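Local structure of Abbfa_003403 (Acinetobacter baumannii, 4ZXH) at residues 536-549 and 665-679. The protein is a four-domain nonribosomal peptide synthetase, with condensation, adenylation, carrier and thioesterase domains, that probably activates an amino acid, condenses it with an acyl partner and releases the product. Residues are numbered along the deposited sequence; the frame is centred on the assembly and turned at random.
Sequences LMLDRTALLPAAIL and AITTYAFDISILELL
The Y669 ring takes L544 CD1 over one face, 4.1 Å from its centroid in a CH-pi contact, while L536 O lies at the ring edge, in plane. The guanidinium of R540 has I666 C over one face and A665 O near its plane at the edge. Y669 illustrates how a buried tyrosine can tie a loop to a neighbouring backbone. Its OH donates to L536 O (2.8 Å), lying above that carbonyl plane, and accepts from L538 N in a nearly straight bond (170°), so two bonds to backbone atoms two residues apart grip the hydroxyl. CG of Y669 sits between its backbone N and carbonyl carbon (chi1 62°), which carries the ring across to strand 533-537. R540 reaches over with a chain bent at chi3; its NH2 meets A665 O at 2.9 Å and its NH1 meets T667 O, both weak bonds, whereas NE is held by C691 O. Further along the helices the contact is apolar: P545 CG lies 4.2 Å from L678 CD2, their side chains crossing at about a right angle, and L549 meets L679 methyl to methyl. The segment axes of 543-549 and 674-679 approach to 10.4 Å and cross at -106°. The contact thus joins two sheets of the adenylation domain: strand 533-537 belongs to a parallel sheet beside 557-560, and A665 ends strand 662-665 of the nine-stranded sheet.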
ATOM      1  N   LEU A 536      -9.044  -5.920 -48.377  1.00 29.48           N
ATOM      2  CA  LEU A 536     -10.318  -6.535 -48.044  1.00 30.16           C
ATOM      3  C   LEU A 536     -11.160  -5.607 -47.184  1.00 36.09           C
ATOM      4  O   LEU A 536     -10.853  -5.396 -46.006  1.00 36.19           O
ATOM      5  CB  LEU A 536     -10.094  -7.856 -47.327  1.00 26.13           C
ATOM      6  CG  LEU A 536     -11.360  -8.650 -47.039  1.00 28.47           C
ATOM      7  CD1 LEU A 536     -12.147  -8.873 -48.323  1.00 26.49           C
ATOM      8  CD2 LEU A 536     -10.962  -9.977 -46.392  1.00 25.35           C
ATOM      9  N   MET A 537     -12.216  -5.053 -47.777  1.00 35.69           N
ATOM     10  CA  MET A 537     -13.077  -4.094 -47.093  1.00 32.18           C
ATOM     11  C   MET A 537     -14.522  -4.594 -47.083  1.00 38.79           C
ATOM     12  O   MET A 537     -15.313  -4.217 -47.955  1.00 42.90           O
ATOM     13  CB  MET A 537     -12.983  -2.721 -47.769  1.00 25.71           C
ATOM     14  CG  MET A 537     -13.531  -1.567 -46.952  1.00 36.34           C
ATOM     15  SD  MET A 537     -13.559   0.019 -47.825  1.00 34.84           S
ATOM     16  CE  MET A 537     -11.825   0.423 -47.914  1.00 56.32           C
ATOM     17  N   LEU A 538     -14.860  -5.432 -46.097  1.00 39.20           N
ATOM     18  CA  LEU A 538     -16.187  -6.065 -46.020  1.00 42.55           C
ATOM     19  C   LEU A 538     -16.969  -5.770 -44.740  1.00 42.80           C
ATOM     20  O   LEU A 538     -16.390  -5.385 -43.728  1.00 46.07           O
ATOM     21  CB  LEU A 538     -16.049  -7.584 -46.154  1.00 40.98           C
ATOM     22  CG  LEU A 538     -15.471  -8.136 -47.458  1.00 39.19           C
ATOM     23  CD1 LEU A 538     -15.640  -9.651 -47.521  1.00 38.56           C
ATOM     24  CD2 LEU A 538     -16.103  -7.461 -48.671  1.00 35.75           C
ATOM     25  N   ASP A 539     -18.288  -5.961 -44.799  1.00 41.44           N
ATOM     26  CA  ASP A 539     -19.139  -6.014 -43.605  1.00 37.63           C
ATOM     27  C   ASP A 539     -19.169  -7.436 -43.077  1.00 42.61           C
ATOM     28  O   ASP A 539     -18.872  -8.378 -43.810  1.00 49.01           O
ATOM     29  CB  ASP A 539     -20.565  -5.553 -43.901  1.00 39.94           C
ATOM     30  CG  ASP A 539     -20.735  -4.051 -43.783  1.00 51.12           C
ATOM     31  OD1 ASP A 539     -20.002  -3.433 -42.982  1.00 53.59           O
ATOM     32  OD2 ASP A 539     -21.604  -3.486 -44.492  1.00 59.01           O
ATOM     33  N   ARG A 540     -19.536  -7.605 -41.812  1.00 39.80           N
ATOM     34  CA  ARG A 540     -19.496  -8.934 -41.216  1.00 44.00           C
ATOM     35  C   ARG A 540     -20.642  -9.809 -41.703  1.00 49.49           C
ATOM     36  O   ARG A 540     -21.670  -9.937 -41.046  1.00 60.30           O
ATOM     37  CB  ARG A 540     -19.501  -8.832 -39.690  1.00 42.35           C
ATOM     38  CG  ARG A 540     -18.292  -8.087 -39.171  1.00 42.32           C
ATOM     39  CD  ARG A 540     -18.197  -8.135 -37.679  1.00 37.29           C
ATOM     40  NE  ARG A 540     -17.987  -9.490 -37.185  1.00 38.15           N
ATOM     41  CZ  ARG A 540     -16.837 -10.155 -37.252  1.00 42.62           C
ATOM     42  NH1 ARG A 540     -15.763  -9.605 -37.806  1.00 44.19           N
ATOM     43  NH2 ARG A 540     -16.766 -11.385 -36.760  1.00 47.27           N
ATOM     44  N   THR A 541     -20.452 -10.415 -42.865  1.00 46.76           N
ATOM     45  CA  THR A 541     -21.450 -11.314 -43.430  1.00 50.69           C
ATOM     46  C   THR A 541     -20.872 -12.702 -43.467  1.00 52.88           C
ATOM     47  O   THR A 541     -19.776 -12.928 -42.961  1.00 51.51           O
ATOM     48  CB  THR A 541     -21.857 -10.916 -44.850  1.00 48.93           C
ATOM     49  OG1 THR A 541     -20.689 -10.924 -45.691  1.00 56.04           O
ATOM     50  CG2 THR A 541     -22.472  -9.541 -44.848  1.00 44.71           C
ATOM     51  N   ALA A 542     -21.601 -13.623 -44.089  1.00 56.33           N
ATOM     52  CA  ALA A 542     -21.110 -14.981 -44.287  1.00 57.85           C
ATOM     53  C   ALA A 542     -20.105 -15.024 -45.438  1.00 54.72           C
ATOM     54  O   ALA A 542     -19.355 -15.979 -45.578  1.00 56.60           O
ATOM     55  CB  ALA A 542     -22.266 -15.930 -44.547  1.00 63.78           C
ATOM     56  N   LEU A 543     -20.084 -13.979 -46.255  1.00 55.06           N
ATOM     57  CA  LEU A 543     -19.090 -13.874 -47.310  1.00 58.02           C
ATOM     58  C   LEU A 543     -17.672 -13.709 -46.755  1.00 60.48           C
ATOM     59  O   LEU A 543     -16.705 -14.001 -47.460  1.00 58.73           O
ATOM     60  CB  LEU A 543     -19.415 -12.698 -48.243  1.00 63.20           C
ATOM     61  CG  LEU A 543     -20.575 -12.867 -49.233  1.00 63.92           C
ATOM     62  CD1 LEU A 543     -21.004 -11.532 -49.841  1.00 61.30           C
ATOM     63  CD2 LEU A 543     -20.203 -13.863 -50.323  1.00 58.28           C
ATOM     64  N   LEU A 544     -17.546 -13.246 -45.505  1.00 58.22           N
ATOM     65  CA  LEU A 544     -16.234 -12.882 -44.947  1.00 42.36           C
ATOM     66  C   LEU A 544     -15.290 -14.085 -44.844  1.00 35.71           C
ATOM     67  O   LEU A 544     -14.189 -14.039 -45.405  1.00 30.95           O
ATOM     68  CB  LEU A 544     -16.391 -12.185 -43.590  1.00 38.84           C
ATOM     69  CG  LEU A 544     -15.146 -11.828 -42.763  1.00 36.41           C
ATOM     70  CD1 LEU A 544     -14.118 -11.073 -43.589  1.00 26.41           C
ATOM     71  CD2 LEU A 544     -15.559 -10.982 -41.548  1.00 35.41           C
ATOM     72  N   PRO A 545     -15.705 -15.172 -44.164  1.00 35.56           N
ATOM     73  CA  PRO A 545     -14.792 -16.325 -44.203  1.00 27.86           C
ATOM     74  C   PRO A 545     -14.496 -16.780 -45.618  1.00 31.51           C
ATOM     75  O   PRO A 545     -13.360 -17.162 -45.916  1.00 37.55           O
ATOM     76  CB  PRO A 545     -15.556 -17.411 -43.436  1.00 35.83           C
ATOM     77  CG  PRO A 545     -16.433 -16.632 -42.481  1.00 42.79           C
ATOM     78  CD  PRO A 545     -16.854 -15.411 -43.267  1.00 40.91           C
ATOM     79  N   ALA A 546     -15.502 -16.725 -46.487  1.00 34.62           N
ATOM     80  CA  ALA A 546     -15.319 -17.140 -47.880  1.00 34.87           C
ATOM     81  C   ALA A 546     -14.331 -16.223 -48.632  1.00 39.23           C
ATOM     82  O   ALA A 546     -13.549 -16.688 -49.461  1.00 38.46           O
ATOM     83  CB  ALA A 546     -16.655 -17.179 -48.590  1.00 32.85           C
ATOM     84  N   ALA A 547     -14.348 -14.930 -48.329  1.00 39.08           N
ATOM     85  CA  ALA A 547     -13.427 -13.999 -48.975  1.00 36.92           C
ATOM     86  C   ALA A 547     -11.980 -14.328 -48.620  1.00 38.53           C
ATOM     87  O   ALA A 547     -11.112 -14.341 -49.493  1.00 37.77           O
ATOM     88  CB  ALA A 547     -13.759 -12.560 -48.590  1.00 24.39           C
ATOM     89  N   ILE A 548     -11.722 -14.585 -47.338  1.00 35.85           N
ATOM     90  CA  ILE A 548     -10.383 -14.960 -46.899  1.00 31.47           C
ATOM     91  C   ILE A 548      -9.881 -16.144 -47.716  1.00 32.82           C
ATOM     92  O   ILE A 548      -8.804 -16.097 -48.313  1.00 36.41           O
ATOM     93  CB  ILE A 548     -10.334 -15.362 -45.409  1.00 32.48           C
ATOM     94  CG1 ILE A 548     -10.983 -14.304 -44.502  1.00 32.56           C
ATOM     95  CG2 ILE A 548      -8.911 -15.689 -45.003  1.00 30.81           C
ATOM     96  CD1 ILE A 548     -10.091 -13.215 -44.025  1.00 27.41           C
ATOM     97  N   LEU A 549     -10.672 -17.210 -47.749  1.00 28.71           N
ATOM     98  CA  LEU A 549     -10.205 -18.443 -48.366  1.00 29.03           C
ATOM     99  C   LEU A 549     -10.128 -18.311 -49.873  1.00 31.61           C
ATOM    100  O   LEU A 549      -9.283 -18.937 -50.502  1.00 34.59           O
ATOM    101  CB  LEU A 549     -11.103 -19.611 -47.972  1.00 29.86           C
ATOM    102  CG  LEU A 549     -11.026 -20.004 -46.489  1.00 36.76           C
ATOM    103  CD1 LEU A 549     -12.098 -20.999 -46.107  1.00 35.93           C
ATOM    104  CD2 LEU A 549      -9.657 -20.578 -46.189  1.00 30.57           C
ATOM    105  N   ALA A 665     -17.991 -15.856 -33.759  1.00 36.61           N
ATOM    106  CA  ALA A 665     -16.944 -14.948 -34.190  1.00 33.86           C
ATOM    107  C   ALA A 665     -17.363 -13.468 -34.084  1.00 40.73           C
ATOM    108  O   ALA A 665     -18.255 -13.005 -34.799  1.00 35.42           O
ATOM    109  CB  ALA A 665     -16.544 -15.282 -35.594  1.00 29.28           C
ATOM    110  N   ILE A 666     -16.699 -12.725 -33.198  1.00 44.30           N
ATOM    111  CA  ILE A 666     -17.073 -11.336 -32.921  1.00 44.49           C
ATOM    112  C   ILE A 666     -15.963 -10.349 -33.222  1.00 39.41           C
ATOM    113  O   ILE A 666     -16.192  -9.151 -33.256  1.00 42.88           O
ATOM    114  CB  ILE A 666     -17.463 -11.138 -31.455  1.00 37.66           C
ATOM    115  CG1 ILE A 666     -16.245 -11.338 -30.571  1.00 38.57           C
ATOM    116  CG2 ILE A 666     -18.520 -12.136 -31.043  1.00 33.75           C
ATOM    117  CD1 ILE A 666     -16.597 -11.340 -29.121  1.00 47.80           C
ATOM    118  N   THR A 667     -14.753 -10.853 -33.411  1.00 37.03           N
ATOM    119  CA  THR A 667     -13.591  -9.991 -33.546  1.00 33.56           C
ATOM    120  C   THR A 667     -13.407  -9.522 -34.981  1.00 34.15           C
ATOM    121  O   THR A 667     -13.456 -10.336 -35.915  1.00 37.33           O
ATOM    122  CB  THR A 667     -12.328 -10.725 -33.089  1.00 30.10           C
ATOM    123  OG1 THR A 667     -12.556 -11.295 -31.797  1.00 38.91           O
ATOM    124  CG2 THR A 667     -11.137  -9.791 -33.026  1.00 23.07           C
ATOM    125  N   THR A 668     -13.188  -8.216 -35.146  1.00 26.28           N
ATOM    126  CA  THR A 668     -12.811  -7.661 -36.441  1.00 32.42           C
ATOM    127  C   THR A 668     -11.700  -8.462 -37.129  1.00 35.56           C
ATOM    128  O   THR A 668     -10.756  -8.928 -36.487  1.00 42.44           O
ATOM    129  CB  THR A 668     -12.347  -6.198 -36.327  1.00 32.43           C
ATOM    130  OG1 THR A 668     -11.768  -5.799 -37.578  1.00 43.23           O
ATOM    131  CG2 THR A 668     -11.314  -6.039 -35.256  1.00 22.65           C
ATOM    132  N   TYR A 669     -11.809  -8.621 -38.442  1.00 31.00           N
ATOM    133  CA  TYR A 669     -10.808  -9.389 -39.173  1.00 30.07           C
ATOM    134  C   TYR A 669      -9.560  -8.547 -39.388  1.00 30.11           C
ATOM    135  O   TYR A 669      -8.567  -9.020 -39.943  1.00 37.04           O
ATOM    136  CB  TYR A 669     -11.355  -9.883 -40.508  1.00 30.08           C
ATOM    137  CG  TYR A 669     -11.743  -8.772 -41.455  1.00 36.65           C
ATOM    138  CD1 TYR A 669     -10.854  -8.315 -42.421  1.00 34.62           C
ATOM    139  CD2 TYR A 669     -13.007  -8.186 -41.394  1.00 30.46           C
ATOM    140  CE1 TYR A 669     -11.215  -7.295 -43.301  1.00 31.62           C
ATOM    141  CE2 TYR A 669     -13.364  -7.169 -42.262  1.00 29.47           C
ATOM    142  CZ  TYR A 669     -12.464  -6.727 -43.211  1.00 26.23           C
ATOM    143  OH  TYR A 669     -12.826  -5.720 -44.072  1.00 25.03           O
ATOM    144  N   ALA A 670      -9.611  -7.302 -38.931  1.00 27.86           N
ATOM    145  CA  ALA A 670      -8.431  -6.449 -38.929  1.00 29.16           C
ATOM    146  C   ALA A 670      -7.641  -6.631 -37.644  1.00 28.87           C
ATOM    147  O   ALA A 670      -6.732  -5.864 -37.361  1.00 33.87           O
ATOM    148  CB  ALA A 670      -8.817  -5.025 -39.097  1.00 21.30           C
ATOM    149  N   PHE A 671      -8.020  -7.646 -36.873  1.00 31.25           N
ATOM    150  CA  PHE A 671      -7.293  -8.091 -35.684  1.00 29.82           C
ATOM    151  C   PHE A 671      -6.974  -9.568 -35.902  1.00 29.76           C
ATOM    152  O   PHE A 671      -7.864 -10.352 -36.216  1.00 20.82           O
ATOM    153  CB  PHE A 671      -8.135  -7.880 -34.427  1.00 28.48           C
ATOM    154  CG  PHE A 671      -7.383  -8.046 -33.153  1.00 27.12           C
ATOM    155  CD1 PHE A 671      -5.987  -8.052 -33.143  1.00 28.16           C
ATOM    156  CD2 PHE A 671      -8.070  -8.204 -31.945  1.00 25.30           C
ATOM    157  CE1 PHE A 671      -5.286  -8.208 -31.952  1.00 21.22           C
ATOM    158  CE2 PHE A 671      -7.379  -8.362 -30.738  1.00 22.12           C
ATOM    159  CZ  PHE A 671      -5.984  -8.364 -30.743  1.00 21.78           C
ATOM    160  N   ASP A 672      -5.711  -9.951 -35.771  1.00 29.18           N
ATOM    161  CA  ASP A 672      -5.304 -11.272 -36.259  1.00 28.22           C
ATOM    162  C   ASP A 672      -6.010 -12.413 -35.536  1.00 23.95           C
ATOM    163  O   ASP A 672      -6.133 -13.505 -36.091  1.00 27.63           O
ATOM    164  CB  ASP A 672      -3.764 -11.456 -36.185  1.00 39.51           C
ATOM    165  CG  ASP A 672      -3.199 -11.394 -34.759  1.00 42.60           C
ATOM    166  OD1 ASP A 672      -3.936 -11.076 -33.807  1.00 46.06           O
ATOM    167  OD2 ASP A 672      -1.989 -11.656 -34.592  1.00 45.82           O
ATOM    168  N   ILE A 673      -6.505 -12.171 -34.322  1.00 26.87           N
ATOM    169  CA  ILE A 673      -7.038 -13.273 -33.513  1.00 29.97           C
ATOM    170  C   ILE A 673      -8.331 -13.801 -34.130  1.00 28.90           C
ATOM    171  O   ILE A 673      -8.729 -14.940 -33.882  1.00 24.02           O
ATOM    172  CB  ILE A 673      -7.273 -12.868 -32.031  1.00 30.61           C
ATOM    173  CG1 ILE A 673      -8.525 -12.015 -31.861  1.00 32.12           C
ATOM    174  CG2 ILE A 673      -6.060 -12.139 -31.464  1.00 27.57           C
ATOM    175  CD1 ILE A 673      -8.803 -11.669 -30.415  1.00 23.39           C
ATOM    176  N   SER A 674      -8.947 -12.981 -34.976  1.00 31.39           N
ATOM    177  CA  SER A 674     -10.150 -13.367 -35.703  1.00 33.80           C
ATOM    178  C   SER A 674      -9.900 -14.575 -36.598  1.00 33.29           C
ATOM    179  O   SER A 674     -10.823 -15.338 -36.901  1.00 34.49           O
ATOM    180  CB  SER A 674     -10.649 -12.205 -36.555  1.00 35.51           C
ATOM    181  OG  SER A 674      -9.744 -11.978 -37.618  1.00 27.29           O
ATOM    182  N   ILE A 675      -8.655 -14.724 -37.039  1.00 27.06           N
ATOM    183  CA  ILE A 675      -8.221 -15.899 -37.794  1.00 29.32           C
ATOM    184  C   ILE A 675      -8.693 -17.222 -37.157  1.00 34.39           C
ATOM    185  O   ILE A 675      -9.223 -18.093 -37.847  1.00 35.45           O
ATOM    186  CB  ILE A 675      -6.671 -15.889 -37.946  1.00 29.72           C
ATOM    187  CG1 ILE A 675      -6.292 -15.156 -39.219  1.00 34.07           C
ATOM    188  CG2 ILE A 675      -6.086 -17.271 -38.017  1.00 23.02           C
ATOM    189  CD1 ILE A 675      -6.931 -15.772 -40.430  1.00 38.01           C
ATOM    190  N   LEU A 676      -8.510 -17.361 -35.843  1.00 31.82           N
ATOM    191  CA  LEU A 676      -8.943 -18.551 -35.111  1.00 35.75           C
ATOM    192  C   LEU A 676     -10.460 -18.724 -35.147  1.00 41.93           C
ATOM    193  O   LEU A 676     -10.970 -19.834 -35.280  1.00 45.83           O
ATOM    194  CB  LEU A 676      -8.488 -18.470 -33.653  1.00 35.22           C
ATOM    195  CG  LEU A 676      -9.026 -19.547 -32.710  1.00 30.79           C
ATOM    196  CD1 LEU A 676      -8.414 -20.899 -33.025  1.00 29.26           C
ATOM    197  CD2 LEU A 676      -8.777 -19.159 -31.280  1.00 32.73           C
ATOM    198  N   GLU A 677     -11.165 -17.607 -35.014  1.00 38.76           N
ATOM    199  CA  GLU A 677     -12.616 -17.586 -34.927  1.00 39.09           C
ATOM    200  C   GLU A 677     -13.274 -17.928 -36.255  1.00 44.55           C
ATOM    201  O   GLU A 677     -14.309 -18.600 -36.300  1.00 50.94           O
ATOM    202  CB  GLU A 677     -13.098 -16.209 -34.462  1.00 34.15           C
ATOM    203  CG  GLU A 677     -12.357 -15.638 -33.262  1.00 37.60           C
ATOM    204  CD  GLU A 677     -12.875 -14.263 -32.872  1.00 43.74           C
ATOM    205  OE1 GLU A 677     -13.722 -13.709 -33.611  1.00 47.86           O
ATOM    206  OE2 GLU A 677     -12.430 -13.730 -31.834  1.00 39.78           O
ATOM    207  N   LEU A 678     -12.681 -17.450 -37.340  1.00 40.48           N
ATOM    208  CA  LEU A 678     -13.280 -17.612 -38.658  1.00 39.63           C
ATOM    209  C   LEU A 678     -12.907 -18.937 -39.349  1.00 41.56           C
ATOM    210  O   LEU A 678     -13.558 -19.337 -40.303  1.00 52.52           O
ATOM    211  CB  LEU A 678     -12.885 -16.425 -39.544  1.00 30.76           C
ATOM    212  CG  LEU A 678     -13.337 -15.047 -39.029  1.00 34.10           C
ATOM    213  CD1 LEU A 678     -12.704 -13.903 -39.843  1.00 23.63           C
ATOM    214  CD2 LEU A 678     -14.876 -14.908 -38.989  1.00 28.03           C
ATOM    215  N   LEU A 679     -11.881 -19.628 -38.866  1.00 34.79           N
ATOM    216  CA  LEU A 679     -11.385 -20.796 -39.585  1.00 38.56           C
ATOM    217  C   LEU A 679     -11.511 -22.111 -38.841  1.00 42.93           C
ATOM    218  O   LEU A 679     -11.961 -23.104 -39.405  1.00 53.59           O
ATOM    219  CB  LEU A 679      -9.918 -20.603 -39.961  1.00 40.85           C
ATOM    220  CG  LEU A 679      -9.623 -19.504 -40.977  1.00 39.84           C
ATOM    221  CD1 LEU A 679      -8.140 -19.515 -41.330  1.00 36.91           C
ATOM    222  CD2 LEU A 679     -10.498 -19.672 -42.209  1.00 37.15           C
TER